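Local coordinates for GDSL-esterase (Pseudoalteromonas sp., PDB 3HP4), which hydrolyses esters as a cold-adapted serine hydrolase of the SGNH (GDSL) family, and may act on lysophospholipids, at residues 29-34 with 169-174; 60-65 with 97-102; 146-149 with 154-157. One frame throughout, in Å; residues are numbered along the deposited sequence. Where two conformers were deposited one is given.

In the fold
From the N terminus, helix 24-34, the first helix, which follows strand 3-9, is met by the C-terminal helix 166-183, so contact 1 closes a loop that takes in most of the chain and brings the first and last helices together on the flank of the parallel sheet. Inside that loop, contact 2 joins the C-terminal turns of helices 51-65 and 85-101 over strand 69-73. Later, in the loop after strand 139-141, contact 3 closes a short local turn; it too is nested in contact 1 and follows contact 2 in series, on the opposite side of the chain's centre. Contacts 1 and 3 touch through Leu169, whose side chain packs on Leu154 and Ile148, whereas contact 2 stands apart from both.

Contact 1. Residues 29-34 with 169-174; sequences QDKYDA and LIRDEM
Lys31, which has the most surface buried here, reaches from helix 24-34 to Arg171 and Asp172 on helix 166-183. CG stands anti to the backbone N (chi1 177°), and the next two torsions are extended as well, which carries the chain straight out from its helix; only the last bond turns NZ aside. The touching is done by methylene CD, 4.3 Å from CD of Arg171 and 4.2 Å from OD1 of Asp172. Toward the guanidinium, CD lies obliquely.

Arg171 and Asp172 are neighbours in sequence and form a side-on salt bridge. The Arg171 NE atom donates to Asp172 OD1 at 2.9 Å, meeting that oxygen from above the carboxylate plane, while Arg171 NH2 gives a straighter bond to Asp172 OD2 (3.1 Å, 170°). Two bonds from one guanidinium thus fix the rotation of the carboxylate. Lys31 NZ is too far from it for a salt bridge, but a water accepts from Lys31 NZ at 3.0 Å and donates to Asp172 OD1 at 2.7 Å. The ammonium has its direct salt bridge with Glu35 and a cation-pi contact with Tyr175. Lysine suits this surface place because its methylenes pack while its charge is met by Glu35, the Tyr175 ring and water; the nearby carboxylates would be expected to offset its closeness to Arg171.

Arg171 also touches Leu27 and Leu28. The arrangement is a water-bridged contact between two helices in the alpha/beta/alpha sandwich of SGNH hydrolases, here joining the first and last helices of the chain.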
loop_
_atom_site.group_PDB
_atom_site.type_symbol
_atom_site.label_atom_id
_atom_site.label_comp_id
_atom_site.label_asym_id
_atom_site.label_seq_id
_atom_site.Cartn_x
_atom_site.Cartn_y
_atom_site.Cartn_z
ATOM N N GLN A 29 12.168 -7.021 4.655
ATOM C CA GLN A 29 12.764 -8.257 4.176
ATOM C C GLN A 29 13.970 -8.633 5.046
ATOM O O GLN A 29 14.187 -9.794 5.301
ATOM C CB GLN A 29 13.210 -8.107 2.739
ATOM C CG GLN A 29 13.580 -9.500 2.132
ATOM C CD GLN A 29 12.401 -10.435 2.066
ATOM O OE1 GLN A 29 11.436 -10.098 1.419
ATOM N NE2 GLN A 29 12.410 -11.541 2.740
ATOM N N ASP A 30 14.763 -7.658 5.488
ATOM C CA ASP A 30 15.921 -7.968 6.352
ATOM C C ASP A 30 15.417 -8.660 7.605
ATOM O O ASP A 30 16.034 -9.599 8.110
ATOM C CB ASP A 30 16.686 -6.705 6.766
ATOM C CG ASP A 30 17.389 -5.999 5.618
ATOM O OD1 ASP A 30 17.654 -6.610 4.556
ATOM O OD2 ASP A 30 17.752 -4.811 5.813
ATOM N N LYS A 31 14.311 -8.174 8.161
ATOM C CA LYS A 31 13.734 -8.746 9.382
ATOM C C LYS A 31 13.275 -10.164 9.137
ATOM O O LYS A 31 13.597 -11.082 9.896
ATOM C CB LYS A 31 12.593 -7.873 9.926
ATOM C CG LYS A 31 11.889 -8.417 11.159
ATOM C CD LYS A 31 10.838 -7.421 11.644
ATOM C CE LYS A 31 10.088 -7.926 12.888
ATOM N NZ LYS A 31 10.989 -7.982 14.075
ATOM N N TYR A 32 12.571 -10.395 8.042
ATOM C CA TYR A 32 12.167 -11.746 7.676
ATOM C C TYR A 32 13.387 -12.667 7.541
ATOM O O TYR A 32 13.332 -13.813 8.006
ATOM C CB TYR A 32 11.369 -11.748 6.365
ATOM C CG TYR A 32 9.970 -11.141 6.484
ATOM C CD1 TYR A 32 9.169 -11.354 7.621
ATOM C CD2 TYR A 32 9.458 -10.409 5.459
ATOM C CE1 TYR A 32 7.878 -10.817 7.694
ATOM C CE2 TYR A 32 8.158 -9.869 5.546
ATOM C CZ TYR A 32 7.396 -10.110 6.641
ATOM O OH TYR A 32 6.121 -9.551 6.670
ATOM N N ASP A 33 14.406 -12.186 6.842
ATOM C CA ASP A 33 15.645 -12.989 6.582
ATOM C C ASP A 33 16.291 -13.356 7.898
ATOM O O ASP A 33 16.952 -14.406 7.968
ATOM C CB ASP A 33 16.635 -12.166 5.753
ATOM C CG ASP A 33 16.204 -11.940 4.312
ATOM O OD1 ASP A 33 15.178 -12.501 3.817
ATOM O OD2 ASP A 33 16.879 -11.104 3.630
ATOM N N ALA A 34 16.160 -12.545 8.942
ATOM C CA ALA A 34 16.886 -12.805 10.200
ATOM C C ALA A 34 16.035 -13.634 11.174
ATOM O O ALA A 34 16.518 -14.067 12.229
ATOM C CB ALA A 34 17.251 -11.495 10.828
ATOM N N LEU A 169 9.980 2.189 11.883
ATOM C CA LEU A 169 8.667 2.190 12.503
ATOM C C LEU A 169 7.615 1.611 11.568
ATOM O O LEU A 169 6.772 0.813 11.953
ATOM C CB LEU A 169 8.295 3.620 12.959
ATOM C CG LEU A 169 9.215 4.142 14.070
ATOM C CD1 LEU A 169 9.025 5.644 14.161
ATOM C CD2 LEU A 169 8.797 3.482 15.380
ATOM N N ILE A 170 7.647 2.032 10.313
ATOM C CA ILE A 170 6.714 1.494 9.325
ATOM C C ILE A 170 6.982 -0.025 9.127
ATOM O O ILE A 170 6.023 -0.795 9.051
ATOM C CB ILE A 170 6.824 2.216 7.993
ATOM C CG1 ILE A 170 6.401 3.697 8.175
ATOM C CG2 ILE A 170 5.939 1.554 6.923
ATOM C CD1 ILE A 170 6.747 4.556 6.977
ATOM N N ARG A 171 8.258 -0.451 9.104
ATOM C CA ARG A 171 8.596 -1.864 8.987
ATOM C C ARG A 171 7.867 -2.614 10.079
ATOM O O ARG A 171 7.266 -3.666 9.795
ATOM C CB ARG A 171 10.092 -2.017 9.203
ATOM C CG ARG A 171 10.524 -3.497 9.374
ATOM C CD ARG A 171 11.939 -3.606 10.004
ATOM N NE ARG A 171 11.887 -3.104 11.376
ATOM C CZ ARG A 171 12.904 -2.559 12.019
ATOM N NH1 ARG A 171 14.083 -2.435 11.430
ATOM N NH2 ARG A 171 12.670 -2.061 13.228
ATOM N N ASP A 172 7.906 -2.123 11.312
ATOM C CA ASP A 172 7.313 -2.906 12.386
ATOM C C ASP A 172 5.787 -2.930 12.305
ATOM O O ASP A 172 5.137 -3.956 12.578
ATOM C CB ASP A 172 7.798 -2.428 13.729
ATOM C CG ASP A 172 9.285 -2.751 13.930
ATOM O OD1 ASP A 172 9.787 -3.689 13.285
ATOM O OD2 ASP A 172 9.951 -2.066 14.734
ATOM N N GLU A 173 5.143 -1.837 11.861
ATOM C CA GLU A 173 3.695 -1.872 11.659
ATOM C C GLU A 173 3.297 -2.811 10.529
ATOM O O GLU A 173 2.246 -3.446 10.538
ATOM C CB GLU A 173 3.127 -0.464 11.362
ATOM C CG GLU A 173 3.235 0.493 12.505
ATOM C CD GLU A 173 2.638 1.850 12.194
ATOM O OE1 GLU A 173 1.475 1.888 11.659
ATOM O OE2 GLU A 173 3.357 2.855 12.513
ATOM N N MET A 174 4.139 -2.870 9.501
ATOM C CA MET A 174 3.831 -3.747 8.392
ATOM C C MET A 174 4.109 -5.212 8.720
ATOM O O MET A 174 3.370 -6.083 8.267
ATOM C CB MET A 174 4.535 -3.287 7.116
ATOM C CG MET A 174 3.942 -1.979 6.560
ATOM S SD MET A 174 2.143 -2.084 6.348
ATOM C CE MET A 174 2.140 -3.241 5.033
HETATM O O HOH W 1 11.803 -5.126 14.348
#

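Contact 2. Residues 60-65 with 97-102; sequences ALLEQY and KKSQAA
Apolar contact centres on Leu62, which extends from helix 51-65 toward the last turn of helix 85-101 and has by far the most surface buried between the segments. With CG anti to the carbonyl carbon (chi1 -64°) and chi2 extended at 170°, the side chain directs CD1 across to the other helix. This methyl lies 3.9 Å from CB of Ala102, the one apolar side-chain pair of the contact, and 4.0 Å from CA of Ser99. Leucine suits the place because its branched end lets one methyl reach both the backbone and Ala102 of the other segment, while Ala102, just beyond helical geometry, offers a small methyl that lets the backbones draw near: the CA atoms of Leu62 and Ala102 are 7.0 Å apart.

Contact of methyl with backbone comes next. CD1 of Leu62 sits 3.6 Å from the carbonyl O of Lys98, a van der Waals approach to an oxygen that already accepts a bond from Ala102 N at 3.1 Å. That oxygen is thus engaged within its own segment, and no hydrogen bond crosses between the two.

Polar side chains of the second helix find partners elsewhere. Lys98 starts out toward Leu62, but its long chain leads away and NZ forms a salt bridge with Asp59, about one turn earlier on helix 51-65. Ser99 is buried, and in the conformer given its hydroxyl is bonded to the carbonyl O of Leu95, so this short side chain can sit inside without a cross-helix partner.

Beneath the pair runs strand 69-73, where Val70 touches both Leu62 and Ser99. Ser99 reaches Thr106 of strand 105-109 as well, so the two helices pack side by side over adjoining strands of the central parallel sheet.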
loop_
_atom_site.group_PDB
_atom_site.type_symbol
_atom_site.label_atom_id
_atom_site.label_comp_id
_atom_site.label_asym_id
_atom_site.label_seq_id
_atom_site.Cartn_x
_atom_site.Cartn_y
_atom_site.Cartn_z
ATOM N N ALA A 60 0.810 -7.455 -16.353
ATOM C CA ALA A 60 2.202 -7.849 -16.611
ATOM C C ALA A 60 2.940 -8.270 -15.365
ATOM O O ALA A 60 3.694 -9.250 -15.395
ATOM C CB ALA A 60 2.919 -6.742 -17.337
ATOM N N LEU A 61 2.725 -7.570 -14.229
ATOM C CA LEU A 61 3.358 -7.982 -12.985
ATOM C C LEU A 61 2.883 -9.347 -12.496
ATOM O O LEU A 61 3.653 -10.145 -11.987
ATOM C CB LEU A 61 3.113 -6.958 -11.848
ATOM C CG LEU A 61 3.759 -5.633 -12.120
ATOM C CD1 LEU A 61 3.144 -4.569 -11.168
ATOM C CD2 LEU A 61 5.240 -5.726 -11.878
ATOM N N LEU A 62 1.586 -9.629 -12.614
ATOM C CA LEU A 62 1.079 -10.926 -12.200
ATOM C C LEU A 62 1.666 -12.053 -13.065
ATOM O O LEU A 62 2.003 -13.110 -12.527
ATOM C CB LEU A 62 -0.476 -10.964 -12.263
ATOM C CG LEU A 62 -1.160 -9.982 -11.275
ATOM C CD1 LEU A 62 -2.650 -9.934 -11.617
ATOM C CD2 LEU A 62 -0.952 -10.442 -9.844
ATOM N N GLU A 63 1.765 -11.832 -14.372
ATOM C CA GLU A 63 2.403 -12.822 -15.235
ATOM C C GLU A 63 3.865 -12.975 -14.867
ATOM O O GLU A 63 4.403 -14.107 -14.935
ATOM C CB GLU A 63 2.231 -12.369 -16.667
ATOM C CG GLU A 63 2.844 -13.354 -17.675
ATOM C CD GLU A 63 2.555 -12.974 -19.139
ATOM O OE1 GLU A 63 3.483 -12.612 -19.894
ATOM O OE2 GLU A 63 1.371 -13.004 -19.518
ATOM N N GLN A 64 4.541 -11.871 -14.577
ATOM C CA GLN A 64 5.993 -11.879 -14.314
ATOM C C GLN A 64 6.349 -12.702 -13.097
ATOM O O GLN A 64 7.315 -13.460 -13.084
ATOM C CB GLN A 64 6.476 -10.441 -14.196
ATOM C CG GLN A 64 7.951 -10.236 -13.912
ATOM C CD GLN A 64 8.409 -8.795 -14.023
ATOM O OE1 GLN A 64 7.606 -7.843 -14.104
ATOM N NE2 GLN A 64 9.719 -8.615 -14.024
ATOM N N TYR A 65 5.607 -12.458 -11.992
ATOM C CA TYR A 65 5.990 -13.028 -10.708
ATOM C C TYR A 65 5.095 -14.101 -10.141
ATOM O O TYR A 65 5.493 -14.795 -9.183
ATOM C CB TYR A 65 6.131 -11.914 -9.686
ATOM C CG TYR A 65 7.278 -10.971 -10.040
ATOM C CD1 TYR A 65 8.547 -11.487 -10.166
ATOM C CD2 TYR A 65 7.068 -9.638 -10.253
ATOM C CE1 TYR A 65 9.623 -10.695 -10.519
ATOM C CE2 TYR A 65 8.161 -8.791 -10.601
ATOM C CZ TYR A 65 9.405 -9.337 -10.683
ATOM O OH TYR A 65 10.465 -8.526 -11.051
ATOM N N LYS A 97 -9.762 -7.534 -8.318
ATOM C CA LYS A 97 -10.319 -8.660 -9.042
ATOM C C LYS A 97 -9.312 -9.286 -9.974
ATOM O O LYS A 97 -9.281 -10.514 -10.112
ATOM C CB LYS A 97 -11.600 -8.307 -9.783
ATOM C CG LYS A 97 -12.695 -8.023 -8.781
ATOM C CD LYS A 97 -14.040 -7.857 -9.412
ATOM C CE LYS A 97 -15.162 -7.902 -8.350
ATOM N NZ LYS A 97 -16.495 -7.922 -9.043
ATOM N N LYS A 98 -8.423 -8.508 -10.596
ATOM C CA LYS A 98 -7.374 -9.097 -11.444
ATOM C C LYS A 98 -6.421 -9.936 -10.583
ATOM O O LYS A 98 -6.040 -11.059 -10.962
ATOM C CB LYS A 98 -6.555 -7.989 -12.113
ATOM C CG LYS A 98 -7.138 -7.350 -13.305
ATOM C CD LYS A 98 -6.127 -6.284 -13.820
ATOM C CE LYS A 98 -6.661 -5.508 -15.021
ATOM N NZ LYS A 98 -6.740 -6.328 -16.244
ATOM N N SER A 99 -6.058 -9.440 -9.413
ATOM C CA SER A 99 -5.198 -10.208 -8.537
ATOM C C SER A 99 -5.840 -11.512 -8.083
ATOM O O SER A 99 -5.194 -12.588 -8.114
ATOM C CB SER A 99 -4.775 -9.365 -7.330
ATOM O OG SER A 99 -4.135 -8.155 -7.695
ATOM N N GLN A 100 -7.111 -11.454 -7.695
ATOM C CA GLN A 100 -7.820 -12.647 -7.257
ATOM C C GLN A 100 -7.983 -13.640 -8.397
ATOM O O GLN A 100 -7.874 -14.859 -8.191
ATOM C CB GLN A 100 -9.184 -12.244 -6.664
ATOM C CG GLN A 100 -9.027 -11.458 -5.368
ATOM C CD GLN A 100 -10.336 -10.942 -4.838
ATOM O OE1 GLN A 100 -11.272 -10.665 -5.626
ATOM N NE2 GLN A 100 -10.447 -10.776 -3.524
ATOM N N ALA A 101 -8.239 -13.151 -9.618
ATOM C CA ALA A 101 -8.379 -14.037 -10.769
ATOM C C ALA A 101 -7.076 -14.728 -11.065
ATOM O O ALA A 101 -7.093 -15.827 -11.630
ATOM C CB ALA A 101 -8.839 -13.253 -11.981
ATOM N N ALA A 102 -5.939 -14.143 -10.718
ATOM C CA ALA A 102 -4.617 -14.789 -10.838
ATOM C C ALA A 102 -4.282 -15.575 -9.596
ATOM O O ALA A 102 -3.091 -15.918 -9.373
ATOM C CB ALA A 102 -3.586 -13.689 -11.122
#

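Contact 3. Residues 146-149 with 154-157; sequences LDIA and LMQN
Ile148 places its CG2 methyl anti to the backbone N, with CG1 anti to the carbonyl carbon (chi1 -61°), and this turns CG2 to both Leu154 and Met155, while the CG1 branch carries CD1 to Leu154. In Met155, chi2 and chi3 (-60° and -80°) both bend the chain, folding SD and CE back against the 146-149 backbone.

CG2 of Ile148 is the shared point of contact: it lies 3.9 Å from Leu154 CB and 4.0 Å from Met155 SD. The other branch ends at CD1, which meets Leu154 CD1 at 4.0 Å. The Ile148 and Leu154 side chains cross at about a right angle, touching at the near and far parts of each. A beta-branched isoleucine suits such a place, since the methyl close to the backbone meets both neighbours and the outer one adds a second touch on Leu154.

Met155 packs mostly on the backbone of Ala149. Its CG is 3.8 Å from the carbonyl O of Ala149 and its SD 3.8 Å from CA of the same residue, whereas CE meets Ala149 CB only at 4.3 Å. The flexible thioether can follow this stretch of backbone.

On the buried side, Ile148 and Leu154 both rest on Leu169 of helix 166-183, and Ile148 also touches Ala166; Met155 packs on Met145. No hydrogen bond joins the two segments. Their cohesion is thus chiefly dispersion and the burial of hydrocarbon and sulfur, which sets little directional demand and makes this turn of the loop a small hydrophobic cluster against the C-terminal helix.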
loop_
_atom_site.group_PDB
_atom_site.type_symbol
_atom_site.label_atom_id
_atom_site.label_comp_id
_atom_site.label_asym_id
_atom_site.label_seq_id
_atom_site.Cartn_x
_atom_site.Cartn_y
_atom_site.Cartn_z
ATOM N N LEU A 146 -0.713 6.745 9.814
ATOM C CA LEU A 146 -1.467 7.427 10.866
ATOM C C LEU A 146 -0.658 7.812 12.090
ATOM O O LEU A 146 -0.848 8.858 12.666
ATOM C CB LEU A 146 -2.664 6.559 11.286
ATOM C CG LEU A 146 -3.765 6.479 10.205
ATOM C CD1 LEU A 146 -4.746 5.300 10.552
ATOM C CD2 LEU A 146 -4.480 7.757 10.032
ATOM N N ASP A 147 0.240 6.926 12.478
ATOM C CA ASP A 147 1.084 7.126 13.656
ATOM C C ASP A 147 2.424 7.735 13.310
ATOM O O ASP A 147 3.312 7.809 14.194
ATOM C CB ASP A 147 1.335 5.779 14.351
ATOM C CG ASP A 147 0.080 5.187 14.932
ATOM O OD1 ASP A 147 -0.959 5.875 14.945
ATOM O OD2 ASP A 147 0.129 4.012 15.354
ATOM N N ILE A 148 2.630 8.138 12.049
ATOM C CA ILE A 148 3.901 8.675 11.578
ATOM C C ILE A 148 3.735 10.151 11.242
ATOM O O ILE A 148 4.575 10.999 11.684
ATOM C CB ILE A 148 4.343 7.934 10.283
ATOM C CG1 ILE A 148 4.550 6.432 10.538
ATOM C CG2 ILE A 148 5.636 8.579 9.718
ATOM C CD1 ILE A 148 5.713 6.112 11.427
ATOM N N ALA A 149 2.672 10.512 10.514
ATOM C CA ALA A 149 2.562 11.852 9.898
ATOM C C ALA A 149 2.490 13.025 10.857
ATOM O O ALA A 149 2.903 14.120 10.476
ATOM C CB ALA A 149 1.403 11.922 8.919
ATOM N N LEU A 154 9.808 12.483 11.908
ATOM C CA LEU A 154 9.650 11.279 11.081
ATOM C C LEU A 154 9.262 11.669 9.656
ATOM O O LEU A 154 9.038 10.777 8.831
ATOM C CB LEU A 154 8.563 10.383 11.660
ATOM C CG LEU A 154 8.823 9.922 13.079
ATOM C CD1 LEU A 154 7.657 8.984 13.432
ATOM C CD2 LEU A 154 10.184 9.222 13.200
ATOM N N MET A 155 9.135 12.956 9.357
ATOM C CA MET A 155 8.675 13.431 8.054
ATOM C C MET A 155 9.725 14.261 7.350
ATOM O O MET A 155 10.496 14.945 8.009
ATOM C CB MET A 155 7.389 14.246 8.211
ATOM C CG MET A 155 6.229 13.444 8.724
ATOM S SD MET A 155 5.703 12.022 7.687
ATOM C CE MET A 155 4.729 12.893 6.443
ATOM N N GLN A 156 9.767 14.209 6.026
ATOM C CA GLN A 156 10.708 15.008 5.253
ATOM C C GLN A 156 10.277 16.470 5.259
ATOM O O GLN A 156 9.136 16.795 5.550
ATOM C CB GLN A 156 10.805 14.470 3.822
ATOM C CG GLN A 156 11.459 13.105 3.767
ATOM C CD GLN A 156 11.582 12.560 2.360
ATOM O OE1 GLN A 156 11.380 13.282 1.381
ATOM N NE2 GLN A 156 11.916 11.282 2.250
ATOM N N ASN A 157 11.210 17.360 4.950
ATOM C CA ASN A 157 10.890 18.789 4.894
ATOM C C ASN A 157 9.515 19.069 4.258
ATOM O O ASN A 157 8.762 19.924 4.732
ATOM C CB ASN A 157 12.006 19.554 4.172
ATOM C CG ASN A 157 13.244 19.735 5.040
ATOM O OD1 ASN A 157 13.218 19.480 6.250
ATOM N ND2 ASN A 157 14.329 20.205 4.431
#